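Local atomic coordinates of rhamnonate dehydratase (Gibberella zeae PH-1, PDB entry 3FXG), a protein that probably catalyses the magnesium-dependent dehydration of rhamnonate to a 2-keto-3-deoxy sugar acid. Residues I130-I133 / S134-L138; W141-L144 / G145-N149; I295-V299 / M300-G304. All blocks are in the same frame, centred on the assembly; numbering follows the deposited sequence.

Contact 1: residues I130-I133 / S134-L138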
ATOM      1  N   ILE A 130      29.540 -18.945   0.482  1.00 11.52           N
ATOM      2  CA  ILE A 130      29.244 -18.431  -0.847  1.00 11.57           C
ATOM      3  C   ILE A 130      30.520 -17.922  -1.513  1.00 12.40           C
ATOM      4  O   ILE A 130      30.664 -17.994  -2.731  1.00 12.26           O
ATOM      5  CB  ILE A 130      28.190 -17.299  -0.778  1.00 12.18           C
ATOM      6  CG1 ILE A 130      26.972 -17.778   0.021  1.00 12.54           C
ATOM      7  CG2 ILE A 130      27.754 -16.899  -2.179  1.00  9.33           C
ATOM      8  CD1 ILE A 130      26.370 -19.082  -0.493  1.00 12.82           C
ATOM      9  N   ALA A 131      31.445 -17.406  -0.709  1.00 12.47           N
ATOM     10  CA  ALA A 131      32.713 -16.932  -1.242  1.00 12.00           C
ATOM     11  C   ALA A 131      33.464 -18.140  -1.824  1.00 12.43           C
ATOM     12  O   ALA A 131      34.122 -18.039  -2.861  1.00 12.15           O
ATOM     13  CB  ALA A 131      33.539 -16.273  -0.131  1.00 13.62           C
ATOM     14  N   VAL A 132      33.352 -19.287  -1.157  1.00 11.58           N
ATOM     15  CA  VAL A 132      34.017 -20.505  -1.623  1.00 11.54           C
ATOM     16  C   VAL A 132      33.443 -20.912  -2.976  1.00 13.52           C
ATOM     17  O   VAL A 132      34.181 -21.187  -3.929  1.00 12.59           O
ATOM     18  CB  VAL A 132      33.817 -21.671  -0.627  1.00 12.72           C
ATOM     19  CG1 VAL A 132      34.447 -22.944  -1.177  1.00 12.15           C
ATOM     20  CG2 VAL A 132      34.434 -21.311   0.723  1.00 13.44           C
ATOM     21  N   ILE A 133      32.119 -20.943  -3.056  1.00 11.42           N
ATOM     22  CA  ILE A 133      31.453 -21.306  -4.294  1.00 12.01           C
ATOM     23  C   ILE A 133      31.849 -20.339  -5.408  1.00 11.82           C
ATOM     24  O   ILE A 133      32.048 -20.749  -6.549  1.00 11.69           O
ATOM     25  CB  ILE A 133      29.918 -21.288  -4.123  1.00 11.38           C
ATOM     26  CG1 ILE A 133      29.502 -22.371  -3.119  1.00 11.30           C
ATOM     27  CG2 ILE A 133      29.237 -21.514  -5.472  1.00 10.87           C
ATOM     28  CD1 ILE A 133      28.019 -22.367  -2.786  1.00 11.72           C
ATOM     29  N   SER A 134      31.976 -19.058  -5.069  1.00 10.41           N
ATOM     30  CA  SER A 134      32.336 -18.041  -6.056  1.00 10.26           C
ATOM     31  C   SER A 134      33.680 -18.318  -6.722  1.00 11.14           C
ATOM     32  O   SER A 134      33.809 -18.222  -7.943  1.00  9.70           O
ATOM     33  CB  SER A 134      32.383 -16.656  -5.405  1.00  8.95           C
ATOM     34  OG  SER A 134      31.133 -16.302  -4.842  1.00 12.25           O
ATOM     35  N   VAL A 135      34.683 -18.648  -5.916  1.00 10.20           N
ATOM     36  CA  VAL A 135      36.012 -18.917  -6.448  1.00 11.79           C
ATOM     37  C   VAL A 135      36.029 -20.177  -7.309  1.00 11.50           C
ATOM     38  O   VAL A 135      36.728 -20.239  -8.322  1.00 10.20           O
ATOM     39  CB  VAL A 135      37.043 -19.039  -5.306  1.00 12.64           C
ATOM     40  CG1 VAL A 135      38.417 -19.355  -5.873  1.00 13.15           C
ATOM     41  CG2 VAL A 135      37.093 -17.731  -4.521  1.00 12.12           C
ATOM     42  N   ILE A 136      35.259 -21.184  -6.912  1.00 10.87           N
ATOM     43  CA  ILE A 136      35.197 -22.420  -7.684  1.00 11.93           C
ATOM     44  C   ILE A 136      34.565 -22.128  -9.043  1.00 12.59           C
ATOM     45  O   ILE A 136      35.039 -22.606 -10.077  1.00 10.93           O
ATOM     46  CB  ILE A 136      34.364 -23.496  -6.950  1.00  9.77           C
ATOM     47  CG1 ILE A 136      35.121 -23.973  -5.707  1.00 12.00           C
ATOM     48  CG2 ILE A 136      34.065 -24.661  -7.889  1.00 10.74           C
ATOM     49  CD1 ILE A 136      34.317 -24.912  -4.809  1.00 14.44           C
ATOM     50  N   ASP A 137      33.496 -21.337  -9.034  1.00 11.41           N
ATOM     51  CA  ASP A 137      32.802 -20.971 -10.263  1.00 11.88           C
ATOM     52  C   ASP A 137      33.735 -20.203 -11.190  1.00 11.42           C
ATOM     53  O   ASP A 137      33.768 -20.461 -12.390  1.00 11.85           O
ATOM     54  CB  ASP A 137      31.572 -20.112  -9.948  1.00 11.57           C
ATOM     55  CG  ASP A 137      30.759 -19.775 -11.188  1.00 14.31           C
ATOM     56  OD1 ASP A 137      30.138 -20.692 -11.769  1.00 18.12           O
ATOM     57  OD2 ASP A 137      30.741 -18.592 -11.586  1.00 14.52           O
ATOM     58  N   LEU A 138      34.486 -19.255 -10.634  1.00 11.94           N
ATOM     59  CA  LEU A 138      35.418 -18.463 -11.429  1.00 11.04           C
ATOM     60  C   LEU A 138      36.500 -19.360 -12.032  1.00 13.01           C
ATOM     61  O   LEU A 138      36.921 -19.155 -13.171  1.00 13.20           O
ATOM     62  CB  LEU A 138      36.050 -17.359 -10.569  1.00 11.67           C
ATOM     63  CG  LEU A 138      35.103 -16.213 -10.174  1.00 10.30           C
ATOM     64  CD1 LEU A 138      35.781 -15.280  -9.173  1.00 12.24           C
ATOM     65  CD2 LEU A 138      34.693 -15.442 -11.423  1.00 10.98           C
TER
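Ser134 folds its side chain back onto the preceding turn of helix 128-148 and doubles its hold on Ile130. Its CB lies 3.4 Å from Ile130 O and equally near Ala131 O. One bond further, OG sits beside its own backbone N (chi1 -60°), which aims the hydroxyl toward the N-terminal side of the helix; Ser134 OG donates to Ile130 O at 2.7 Å. The same carbonyl accepts Ser134 N at 2.9 Å, and the two donors reach Ile130 O from opposite faces of its plane, so one oxygen is gripped twice by one residue. Beyond the helix OG has a weak bond to Gly303 N, at the closely packed seam with the barrel domain.

The other flank is apolar. Val132 and Ile136 run side by side, pointing the same way, with Val132 CG1 4.1 Å from Ile136 CD1. Ile136 CG1 passes Val132 O at 3.4 Å before the chain extends to that methyl. Underneath, ordinary helical bonds tie Val135 N to Ala131 O and Ile136 N to Val132 O, and Asp137 N reaches Ile133 O at 2.9 Å. Asp137 sends its carboxylate away from this turn, where OD1 bonds Thr306 OG1.

Every touching residue is buried. Val132, Ile133 and Ile136 press on helices 86-101 and 109-119, while Ala131 and Val135 meet strand 78-84. A helix that is hydrophobic on several sides, with serine and aspartate on the strip facing the barrel, suits the arrangement here: the N-terminal alpha+beta domain of the enolase superfamily, in which helices pack on an antiparallel sheet beside the catalytic barrel.

Contact 2: residues W141-L144 / G145-N149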
ATOM      1  N   TRP A 141      35.046 -20.976 -15.025  1.00 10.84           N
ATOM      2  CA  TRP A 141      35.012 -20.094 -16.185  1.00 11.87           C
ATOM      3  C   TRP A 141      36.396 -19.924 -16.795  1.00 11.03           C
ATOM      4  O   TRP A 141      36.531 -19.871 -18.014  1.00 11.47           O
ATOM      5  CB  TRP A 141      34.418 -18.731 -15.817  1.00 13.23           C
ATOM      6  CG  TRP A 141      32.911 -18.755 -15.793  1.00 12.51           C
ATOM      7  CD1 TRP A 141      32.103 -18.841 -14.694  1.00 15.17           C
ATOM      8  CD2 TRP A 141      32.042 -18.729 -16.930  1.00 13.51           C
ATOM      9  NE1 TRP A 141      30.781 -18.866 -15.077  1.00 13.43           N
ATOM     10  CE2 TRP A 141      30.716 -18.799 -16.444  1.00 13.36           C
ATOM     11  CE3 TRP A 141      32.254 -18.653 -18.312  1.00 13.61           C
ATOM     12  CZ2 TRP A 141      29.606 -18.793 -17.294  1.00 13.61           C
ATOM     13  CZ3 TRP A 141      31.151 -18.648 -19.159  1.00 16.45           C
ATOM     14  CH2 TRP A 141      29.841 -18.718 -18.644  1.00 15.56           C
ATOM     15  N   ASP A 142      37.420 -19.847 -15.948  1.00 10.58           N
ATOM     16  CA  ASP A 142      38.794 -19.710 -16.429  1.00 11.90           C
ATOM     17  C   ASP A 142      39.120 -20.945 -17.269  1.00 11.52           C
ATOM     18  O   ASP A 142      39.711 -20.842 -18.343  1.00 12.07           O
ATOM     19  CB  ASP A 142      39.762 -19.603 -15.240  1.00 11.10           C
ATOM     20  CG  ASP A 142      41.191 -19.275 -15.667  1.00 14.42           C
ATOM     21  OD1 ASP A 142      41.396 -18.261 -16.371  1.00 12.94           O
ATOM     22  OD2 ASP A 142      42.115 -20.027 -15.285  1.00 12.47           O
ATOM     23  N   LEU A 143      38.720 -22.112 -16.772  1.00 11.30           N
ATOM     24  CA  LEU A 143      38.947 -23.374 -17.469  1.00 12.12           C
ATOM     25  C   LEU A 143      38.224 -23.402 -18.816  1.00 12.58           C
ATOM     26  O   LEU A 143      38.790 -23.822 -19.828  1.00 13.32           O
ATOM     27  CB  LEU A 143      38.465 -24.542 -16.601  1.00 11.84           C
ATOM     28  CG  LEU A 143      38.416 -25.933 -17.241  1.00 11.79           C
ATOM     29  CD1 LEU A 143      39.818 -26.361 -17.657  1.00 13.38           C
ATOM     30  CD2 LEU A 143      37.822 -26.925 -16.249  1.00 12.47           C
ATOM     31  N   LEU A 144      36.970 -22.956 -18.830  1.00 12.46           N
ATOM     32  CA  LEU A 144      36.193 -22.937 -20.063  1.00 12.63           C
ATOM     33  C   LEU A 144      36.851 -22.052 -21.115  1.00 12.80           C
ATOM     34  O   LEU A 144      36.916 -22.414 -22.292  1.00 13.31           O
ATOM     35  CB  LEU A 144      34.764 -22.449 -19.791  1.00 13.27           C
ATOM     36  CG  LEU A 144      33.877 -23.388 -18.966  1.00 14.73           C
ATOM     37  CD1 LEU A 144      32.519 -22.737 -18.731  1.00 14.44           C
ATOM     38  CD2 LEU A 144      33.712 -24.720 -19.698  1.00 14.54           C
ATOM     39  N   GLY A 145      37.339 -20.892 -20.691  1.00 12.30           N
ATOM     40  CA  GLY A 145      37.992 -19.994 -21.623  1.00 12.62           C
ATOM     41  C   GLY A 145      39.270 -20.604 -22.173  1.00 13.31           C
ATOM     42  O   GLY A 145      39.582 -20.454 -23.354  1.00 14.42           O
ATOM     43  N   LYS A 146      40.009 -21.304 -21.317  1.00 12.68           N
ATOM     44  CA  LYS A 146      41.259 -21.926 -21.737  1.00 13.13           C
ATOM     45  C   LYS A 146      41.037 -23.088 -22.694  1.00 14.81           C
ATOM     46  O   LYS A 146      41.773 -23.240 -23.670  1.00 15.08           O
ATOM     47  CB  LYS A 146      42.062 -22.369 -20.509  1.00 12.45           C
ATOM     48  CG  LYS A 146      42.712 -21.187 -19.814  1.00 14.52           C
ATOM     49  CD  LYS A 146      43.317 -21.531 -18.472  1.00 14.28           C
ATOM     50  CE  LYS A 146      43.986 -20.297 -17.882  1.00 16.52           C
ATOM     51  NZ  LYS A 146      44.498 -20.516 -16.503  1.00 15.91           N
ATOM     52  N   VAL A 147      40.017 -23.899 -22.437  1.00 14.06           N
ATOM     53  CA  VAL A 147      39.731 -25.022 -23.320  1.00 15.25           C
ATOM     54  C   VAL A 147      39.334 -24.532 -24.712  1.00 15.27           C
ATOM     55  O   VAL A 147      39.766 -25.092 -25.719  1.00 14.90           O
ATOM     56  CB  VAL A 147      38.605 -25.916 -22.753  1.00 14.98           C
ATOM     57  CG1 VAL A 147      38.223 -26.988 -23.775  1.00 16.44           C
ATOM     58  CG2 VAL A 147      39.074 -26.576 -21.459  1.00 15.55           C
ATOM     59  N   ARG A 148      38.525 -23.475 -24.767  1.00 14.00           N
ATOM     60  CA  ARG A 148      38.079 -22.920 -26.044  1.00 15.16           C
ATOM     61  C   ARG A 148      39.051 -21.899 -26.620  1.00 14.49           C
ATOM     62  O   ARG A 148      38.869 -21.427 -27.739  1.00 15.28           O
ATOM     63  CB  ARG A 148      36.709 -22.259 -25.883  1.00 16.77           C
ATOM     64  CG  ARG A 148      35.595 -23.239 -25.582  1.00 18.79           C
ATOM     65  CD  ARG A 148      34.299 -22.522 -25.310  1.00 20.79           C
ATOM     66  NE  ARG A 148      33.204 -23.465 -25.113  1.00 20.88           N
ATOM     67  CZ  ARG A 148      32.201 -23.264 -24.269  1.00 21.54           C
ATOM     68  NH1 ARG A 148      32.162 -22.154 -23.542  1.00 25.52           N
ATOM     69  NH2 ARG A 148      31.241 -24.168 -24.154  1.00 19.31           N
ATOM     70  N   ASN A 149      40.076 -21.557 -25.849  1.00 14.65           N
ATOM     71  CA  ASN A 149      41.065 -20.571 -26.277  1.00 15.30           C
ATOM     72  C   ASN A 149      40.397 -19.215 -26.530  1.00 15.84           C
ATOM     73  O   ASN A 149      40.686 -18.541 -27.522  1.00 14.69           O
ATOM     74  CB  ASN A 149      41.779 -21.034 -27.551  1.00 16.20           C
ATOM     75  CG  ASN A 149      42.994 -20.188 -27.872  1.00 19.22           C
ATOM     76  OD1 ASN A 149      43.356 -20.013 -29.038  1.00 24.35           O
ATOM     77  ND2 ASN A 149      43.640 -19.665 -26.836  1.00 18.53           N
TER
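With CG of Asp142 anti to the backbone N (chi1 -173°) and CG of Lys146 placed beside its own N (chi1 -75°), the two side chains rise from successive turns of the helix and converge. Beyond CG the lysine is fully extended, and its methylenes run past the aspartate: CG packs 3.4 Å from Asp142 O, and CE comes to 3.2 Å from Asp142 OD2. At the end Lys146 NZ donates to Asp142 OD2 in a 2.7 Å salt bridge, approaching the syn side of the oxygen 22° out of the carboxylate plane. Outside partners hold the carboxylate as well, OD1 taking Phe385 N and OD2 taking Phe80 N, while the ammonium lies in a cation-pi contact with Phe80.

This is the C-terminal end of helix 128-148 in the N-terminal domain, and it closes in a Schellman motif: Glu150 N bonds Gly145 O, Asn149 N makes a weak bond to Lys146 O, and Asn149 is the C' residue with positive phi. The last regular bonds lead up to it, Val147 N to Leu143 O at 2.9 Å and Arg148 N to Leu144 O at 3.1 Å.

On another side of the helix Leu143 and Val147 lie alongside each other, CD1 of the leucine 3.9 Å from CG2 of the valine, and Leu143 rests on strand 66-73. Within segment 141-144, Leu144 CD1 sits 4.1 Å above one face of the Trp141 ring, toward its rim; the indole NE1 bonds Thr306 OG1. Arg148 begins by packing CB and CG against Leu144 O, then extends to the second subunit, where NE forms a salt bridge with Glu150 of that subunit and NH2 bonds its Arg154 O.

Contact 3: residues I295-V299 / M300-G304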
ATOM      1  N   ILE A 295      24.015  -1.121  -7.713  1.00 12.30           N
ATOM      2  CA  ILE A 295      24.242  -2.255  -6.828  1.00 12.91           C
ATOM      3  C   ILE A 295      25.673  -2.690  -7.114  1.00 13.61           C
ATOM      4  O   ILE A 295      26.120  -2.664  -8.265  1.00 14.52           O
ATOM      5  CB  ILE A 295      23.221  -3.399  -7.047  1.00 14.06           C
ATOM      6  CG1 ILE A 295      23.287  -3.936  -8.474  1.00 14.54           C
ATOM      7  CG2 ILE A 295      21.821  -2.885  -6.720  1.00 13.84           C
ATOM      8  CD1 ILE A 295      22.406  -5.164  -8.683  1.00 14.93           C
ATOM      9  N   GLN A 296      26.393  -3.084  -6.068  1.00 13.20           N
ATOM     10  CA  GLN A 296      27.808  -3.409  -6.207  1.00 13.91           C
ATOM     11  C   GLN A 296      28.286  -4.735  -5.628  1.00 13.61           C
ATOM     12  O   GLN A 296      29.005  -4.762  -4.628  1.00 14.92           O
ATOM     13  CB  GLN A 296      28.608  -2.269  -5.578  1.00 13.38           C
ATOM     14  CG  GLN A 296      28.161  -0.890  -6.063  1.00 13.92           C
ATOM     15  CD  GLN A 296      28.648   0.242  -5.171  1.00 17.12           C
ATOM     16  OE1 GLN A 296      28.315   0.302  -3.984  1.00 15.68           O
ATOM     17  NE2 GLN A 296      29.435   1.149  -5.742  1.00 16.22           N
ATOM     18  N   PRO A 297      27.915  -5.855  -6.256  1.00 13.87           N
ATOM     19  CA  PRO A 297      28.359  -7.145  -5.729  1.00 13.26           C
ATOM     20  C   PRO A 297      29.841  -7.369  -5.996  1.00 13.99           C
ATOM     21  O   PRO A 297      30.409  -6.764  -6.908  1.00 12.59           O
ATOM     22  CB  PRO A 297      27.498  -8.141  -6.499  1.00 13.68           C
ATOM     23  CG  PRO A 297      27.362  -7.483  -7.830  1.00 15.25           C
ATOM     24  CD  PRO A 297      27.079  -6.036  -7.455  1.00 15.53           C
ATOM     25  N   ASP A 298      30.462  -8.221  -5.189  1.00 13.87           N
ATOM     26  CA  ASP A 298      31.863  -8.576  -5.386  1.00 15.09           C
ATOM     27  C   ASP A 298      31.761  -9.954  -6.032  1.00 15.10           C
ATOM     28  O   ASP A 298      31.158 -10.863  -5.464  1.00 14.13           O
ATOM     29  CB  ASP A 298      32.608  -8.667  -4.049  1.00 16.56           C
ATOM     30  CG  ASP A 298      34.087  -8.959  -4.230  1.00 18.62           C
ATOM     31  OD1 ASP A 298      34.420 -10.022  -4.794  1.00 18.03           O
ATOM     32  OD2 ASP A 298      34.920  -8.124  -3.817  1.00 23.35           O
ATOM     33  N   VAL A 299      32.326 -10.101  -7.226  1.00 14.68           N
ATOM     34  CA  VAL A 299      32.246 -11.359  -7.957  1.00 15.58           C
ATOM     35  C   VAL A 299      32.854 -12.549  -7.226  1.00 14.95           C
ATOM     36  O   VAL A 299      32.457 -13.690  -7.458  1.00 14.08           O
ATOM     37  CB  VAL A 299      32.901 -11.237  -9.350  1.00 17.41           C
ATOM     38  CG1 VAL A 299      34.394 -11.074  -9.210  1.00 21.28           C
ATOM     39  CG2 VAL A 299      32.564 -12.460 -10.189  1.00 17.72           C
HETATM   40  N   MSE A 300      33.815 -12.288  -6.347  1.00 14.24           N
HETATM   41  CA  MSE A 300      34.450 -13.365  -5.598  1.00 14.34           C
HETATM   42  C   MSE A 300      33.681 -13.709  -4.328  1.00 14.06           C
HETATM   43  O   MSE A 300      34.037 -14.652  -3.623  1.00 12.85           O
HETATM   44  CB  MSE A 300      35.888 -12.981  -5.229  1.00 18.07           C
HETATM   45  CG  MSE A 300      36.856 -12.935  -6.407  1.00 22.63           C
HETATM   46 SE   MSE A 300      38.611 -12.280  -5.881  1.00 32.72          SE
HETATM   47  CE  MSE A 300      38.178 -10.409  -5.830  1.00 25.54           C
ATOM     48  N   TRP A 301      32.616 -12.962  -4.043  1.00 14.45           N
ATOM     49  CA  TRP A 301      31.849 -13.199  -2.826  1.00 13.73           C
ATOM     50  C   TRP A 301      30.376 -13.582  -2.998  1.00 13.98           C
ATOM     51  O   TRP A 301      29.888 -14.472  -2.296  1.00 11.52           O
ATOM     52  CB  TRP A 301      31.906 -11.965  -1.912  1.00 15.77           C
ATOM     53  CG  TRP A 301      33.285 -11.415  -1.620  1.00 20.59           C
ATOM     54  CD1 TRP A 301      34.485 -12.030  -1.842  1.00 21.42           C
ATOM     55  CD2 TRP A 301      33.591 -10.148  -1.015  1.00 21.87           C
ATOM     56  NE1 TRP A 301      35.518 -11.226  -1.411  1.00 24.07           N
ATOM     57  CE2 TRP A 301      34.998 -10.066  -0.899  1.00 23.47           C
ATOM     58  CE3 TRP A 301      32.811  -9.073  -0.559  1.00 23.53           C
ATOM     59  CZ2 TRP A 301      35.644  -8.952  -0.344  1.00 25.54           C
ATOM     60  CZ3 TRP A 301      33.453  -7.962  -0.009  1.00 24.27           C
ATOM     61  CH2 TRP A 301      34.858  -7.914   0.093  1.00 25.44           C
ATOM     62  N   LEU A 302      29.677 -12.917  -3.920  1.00 13.19           N
ATOM     63  CA  LEU A 302      28.238 -13.135  -4.117  1.00 13.89           C
ATOM     64  C   LEU A 302      27.767 -14.508  -4.579  1.00 13.41           C
ATOM     65  O   LEU A 302      26.600 -14.858  -4.376  1.00 12.82           O
ATOM     66  CB  LEU A 302      27.658 -12.088  -5.079  1.00 14.88           C
ATOM     67  CG  LEU A 302      27.532 -12.514  -6.550  1.00 16.05           C
ATOM     68  CD1 LEU A 302      26.498 -11.648  -7.260  1.00 16.58           C
ATOM     69  CD2 LEU A 302      28.887 -12.424  -7.230  1.00 16.51           C
ATOM     70  N   GLY A 303      28.651 -15.273  -5.211  1.00 12.07           N
ATOM     71  CA  GLY A 303      28.274 -16.590  -5.692  1.00 11.59           C
ATOM     72  C   GLY A 303      29.049 -16.996  -6.935  1.00 12.15           C
ATOM     73  O   GLY A 303      29.085 -18.173  -7.302  1.00 12.42           O
ATOM     74  N   GLY A 304      29.667 -16.017  -7.589  1.00 11.08           N
ATOM     75  CA  GLY A 304      30.443 -16.298  -8.782  1.00 10.96           C
ATOM     76  C   GLY A 304      29.915 -15.583 -10.012  1.00 11.10           C
ATOM     77  O   GLY A 304      28.919 -14.864  -9.943  1.00 11.25           O
TER
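The carboxylate of Asp298 lies flat over the indole of Trp301, the two planes only 5° apart. This stack sits in an Asx turn superposed on a type I beta turn, in the loop that follows strand 294-295 of the TIM-barrel-like domain and leads to helix 305-316. With CG anti to the backbone N (chi1 -177°), Asp298 projects its acid group across the turn. There its CB and CG both stand 3.5 Å from Trp301 CD2, and OD2 hangs 3.5 Å above the ring plane, over its centre. The other oxygen, OD1, accepts Met300 N at 2.8 Å, nearly along its C-O axis, which helps fix the rotation of the carboxylate.

The main-chain oxygen of Asp298 is gripped twice, differently by each donor. Leu302 N, one residue beyond the beta turn, lies nearly in line with the carbonyl, while Trp301 N, which closes that turn, comes from above its plane at 2.9 Å. Leu302 then lays its CD1 3.7 Å from Pro297 CB, and its CD2 3.6 Å from Val299 CA, so an apolar patch backs the turn on helices 305-316 and 279-287.

Outside the loop Asp298 OD2 bonds Tyr28 OH and His325 ND1, an aspartate after the sixth barrel strand joined to a histidine after the seventh, consistent with the His-Asp dyad of mandelate racemase-like enzymes. The magnesium ion, about 8 Å from the Trp301 side chain, is held by Asp222, Glu248 and Glu275, and Gln296 NE2 bonds the metal ligand Glu248. Where the loop gives way to helix 305-316, the N-cap residue Gly304 offers its CA hydrogen to Val299 O, with CA and O 3.6 Å apart.

How the contacts relate
Contacts 1 and 2 follow one another on helix 128-148, their centres about 17 Å apart, whereas contact 3 belongs to the barrel domain. All three are largely buried, but the chemistry differs with place in the fold. Contact 3, closest to the chain centre, uses a carboxylate stacked on an indole near the metal. Contact 1 relies on a hydroxyl and aliphatic packing, and contact 2, furthest out and partly exposed, uses a salt bridge and reaches a second subunit. Contacts 1 and 3 meet directly across the domain boundary, Ile130 CG2 lying 3.2 Å from Leu302 O; contacts 2 and 3 do not touch, although Thr306, just beyond contact 3, is shared by contacts 1 and 2.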